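Local coordinates for uncharacterized protein (Neisseria gonorrhoeae, PDB 5V77) that is of unknown function but folds as an all-beta, antiparallel-sheet protein of the NGO_1070-like family, at residues I92-V95 against G96-K100. Sequence-based numbering, arbitrary orientation.
Sequences IIDV and GIIIK
D94 and I98 pair across the two strands, as a non-hydrogen-bonded pair near the turn of the hairpin formed by strands 89-94 and 98-103, their side chains running alongside one another. I98 is worth following outward. Its CB lies 4.0 Å from I93 O, and the CG2 branch comes to 3.8 Å from I93 O. The other branch, CG1, stands anti to the carbonyl carbon (chi1 -64°), which brings it to 3.7 Å from D94 OD1; at the tip, CD1 reaches OD2 of the same carboxylate at 3.8 Å. I92 and K100 share this face, K100 CG packing on I92 CG1, with the lysine chain extended beyond.

On the other face, I93 and I99 meet through their CB atoms, 4.1 Å apart; both are buried, I93 packing on I77 of strand 75-84 and I99 on F55 and L57 of strand 43-58. Their backbones exchange two hydrogen bonds, I93 N to I99 O being almost straight at 177°. Closer to the turn, V95 N donates to I97 O at 2.8 Å. V95, G96 and I97 form a classic gamma turn, closed by the weak I97 N to V95 O bond, with G96 at its centre at a positive phi of 86°.

The chemistry is thus split by face: the D94 carboxylate lies against the aliphatic chain of I98 on the more exposed side, and purely apolar branches fill the buried one.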
ATOM      1  N   ILE A  92       8.489   1.152  10.766  1.00 30.19           N
ATOM      2  CA  ILE A  92       7.221   0.989  11.460  1.00 33.33           C
ATOM      3  C   ILE A  92       6.702   2.365  11.838  1.00 30.55           C
ATOM      4  O   ILE A  92       7.417   3.154  12.465  1.00 32.70           O
ATOM      5  CB  ILE A  92       7.349   0.094  12.700  1.00 36.46           C
ATOM      6  CG1 ILE A  92       7.794  -1.304  12.278  1.00 38.19           C
ATOM      7  CG2 ILE A  92       6.008   0.028  13.436  1.00 34.99           C
ATOM      8  CD1 ILE A  92       7.926  -2.266  13.429  1.00 45.15           C
ATOM      9  N   ILE A  93       5.470   2.657  11.433  1.00 31.21           N
ATOM     10  CA  ILE A  93       4.765   3.871  11.825  1.00 30.40           C
ATOM     11  C   ILE A  93       3.608   3.439  12.707  1.00 33.63           C
ATOM     12  O   ILE A  93       2.765   2.648  12.275  1.00 34.74           O
ATOM     13  CB  ILE A  93       4.256   4.645  10.600  1.00 30.85           C
ATOM     14  CG1 ILE A  93       5.430   5.102   9.718  1.00 31.77           C
ATOM     15  CG2 ILE A  93       3.369   5.807  11.045  1.00 32.22           C
ATOM     16  CD1 ILE A  93       5.004   5.570   8.338  1.00 29.15           C
ATOM     17  N   ASP A  94       3.561   3.935  13.937  1.00 33.25           N
ATOM     18  CA  ASP A  94       2.515   3.524  14.877  1.00 34.91           C
ATOM     19  C   ASP A  94       1.890   4.789  15.458  1.00 36.15           C
ATOM     20  O   ASP A  94       2.428   5.371  16.400  1.00 38.52           O
ATOM     21  CB  ASP A  94       3.085   2.611  15.957  1.00 46.27           C
ATOM     22  CG  ASP A  94       2.007   1.969  16.822  1.00 55.34           C
ATOM     23  OD1 ASP A  94       0.871   2.489  16.882  1.00 51.31           O
ATOM     24  OD2 ASP A  94       2.307   0.939  17.459  1.00 55.86           O
ATOM     25  N   VAL A  95       0.768   5.223  14.880  1.00 38.66           N
ATOM     26  CA  VAL A  95       0.054   6.413  15.343  1.00 39.39           C
ATOM     27  C   VAL A  95      -1.433   6.102  15.438  1.00 46.36           C
ATOM     28  O   VAL A  95      -2.282   6.864  14.958  1.00 44.23           O
ATOM     29  CB  VAL A  95       0.309   7.614  14.416  1.00 37.62           C
ATOM     30  CG1 VAL A  95       1.755   8.044  14.525  1.00 37.98           C
ATOM     31  CG2 VAL A  95      -0.016   7.262  12.971  1.00 40.05           C
ATOM     32  N   GLY A  96      -1.757   4.985  16.070  1.00 39.23           N
ATOM     33  CA  GLY A  96      -3.125   4.510  16.068  1.00 47.27           C
ATOM     34  C   GLY A  96      -3.301   3.687  14.815  1.00 38.17           C
ATOM     35  O   GLY A  96      -3.433   2.467  14.875  1.00 43.42           O
ATOM     36  N   ILE A  97      -3.269   4.359  13.665  1.00 34.42           N
ATOM     37  CA  ILE A  97      -3.032   3.671  12.408  1.00 39.12           C
ATOM     38  C   ILE A  97      -1.618   3.104  12.439  1.00 30.87           C
ATOM     39  O   ILE A  97      -0.699   3.724  12.985  1.00 34.64           O
ATOM     40  CB  ILE A  97      -3.245   4.659  11.250  1.00 40.58           C
ATOM     41  CG1 ILE A  97      -4.729   5.030  11.163  1.00 43.07           C
ATOM     42  CG2 ILE A  97      -2.709   4.118   9.945  1.00 39.52           C
ATOM     43  CD1 ILE A  97      -4.962   6.456  10.774  1.00 49.51           C
ATOM     44  N   ILE A  98      -1.436   1.912  11.884  1.00 34.26           N
ATOM     45  CA  ILE A  98      -0.128   1.261  11.835  1.00 31.24           C
ATOM     46  C   ILE A  98       0.249   0.986  10.386  1.00 29.12           C
ATOM     47  O   ILE A  98      -0.558   0.458   9.615  1.00 28.72           O
ATOM     48  CB  ILE A  98      -0.116  -0.040  12.658  1.00 41.22           C
ATOM     49  CG1 ILE A  98      -0.347   0.296  14.135  1.00 45.15           C
ATOM     50  CG2 ILE A  98       1.191  -0.789  12.461  1.00 43.19           C
ATOM     51  CD1 ILE A  98      -0.057  -0.836  15.089  1.00 56.41           C
ATOM     52  N   ILE A  99       1.479   1.351  10.022  1.00 26.77           N
ATOM     53  CA  ILE A  99       2.051   1.066   8.715  1.00 27.54           C
ATOM     54  C   ILE A  99       3.389   0.377   8.936  1.00 29.07           C
ATOM     55  O   ILE A  99       4.238   0.890   9.673  1.00 33.79           O
ATOM     56  CB  ILE A  99       2.237   2.342   7.869  1.00 27.90           C
ATOM     57  CG1 ILE A  99       0.880   2.960   7.519  1.00 30.61           C
ATOM     58  CG2 ILE A  99       3.028   2.012   6.567  1.00 28.01           C
ATOM     59  CD1 ILE A  99       0.958   4.421   7.079  1.00 31.85           C
ATOM     60  N   LYS A 100       3.583  -0.779   8.299  1.00 23.48           N
ATOM     61  CA  LYS A 100       4.850  -1.502   8.368  1.00 24.59           C
ATOM     62  C   LYS A 100       5.290  -1.797   6.947  1.00 25.18           C
ATOM     63  O   LYS A 100       4.490  -2.279   6.141  1.00 25.51           O
ATOM     64  CB  LYS A 100       4.726  -2.826   9.137  1.00 30.94           C
ATOM     65  CG  LYS A 100       4.395  -2.710  10.619  1.00 37.00           C
ATOM     66  CD  LYS A 100       4.523  -4.083  11.285  1.00 44.60           C
ATOM     67  CE  LYS A 100       4.158  -4.043  12.759  1.00 63.50           C
ATOM     68  NZ  LYS A 100       4.255  -5.392  13.394  1.00 71.34           N
TER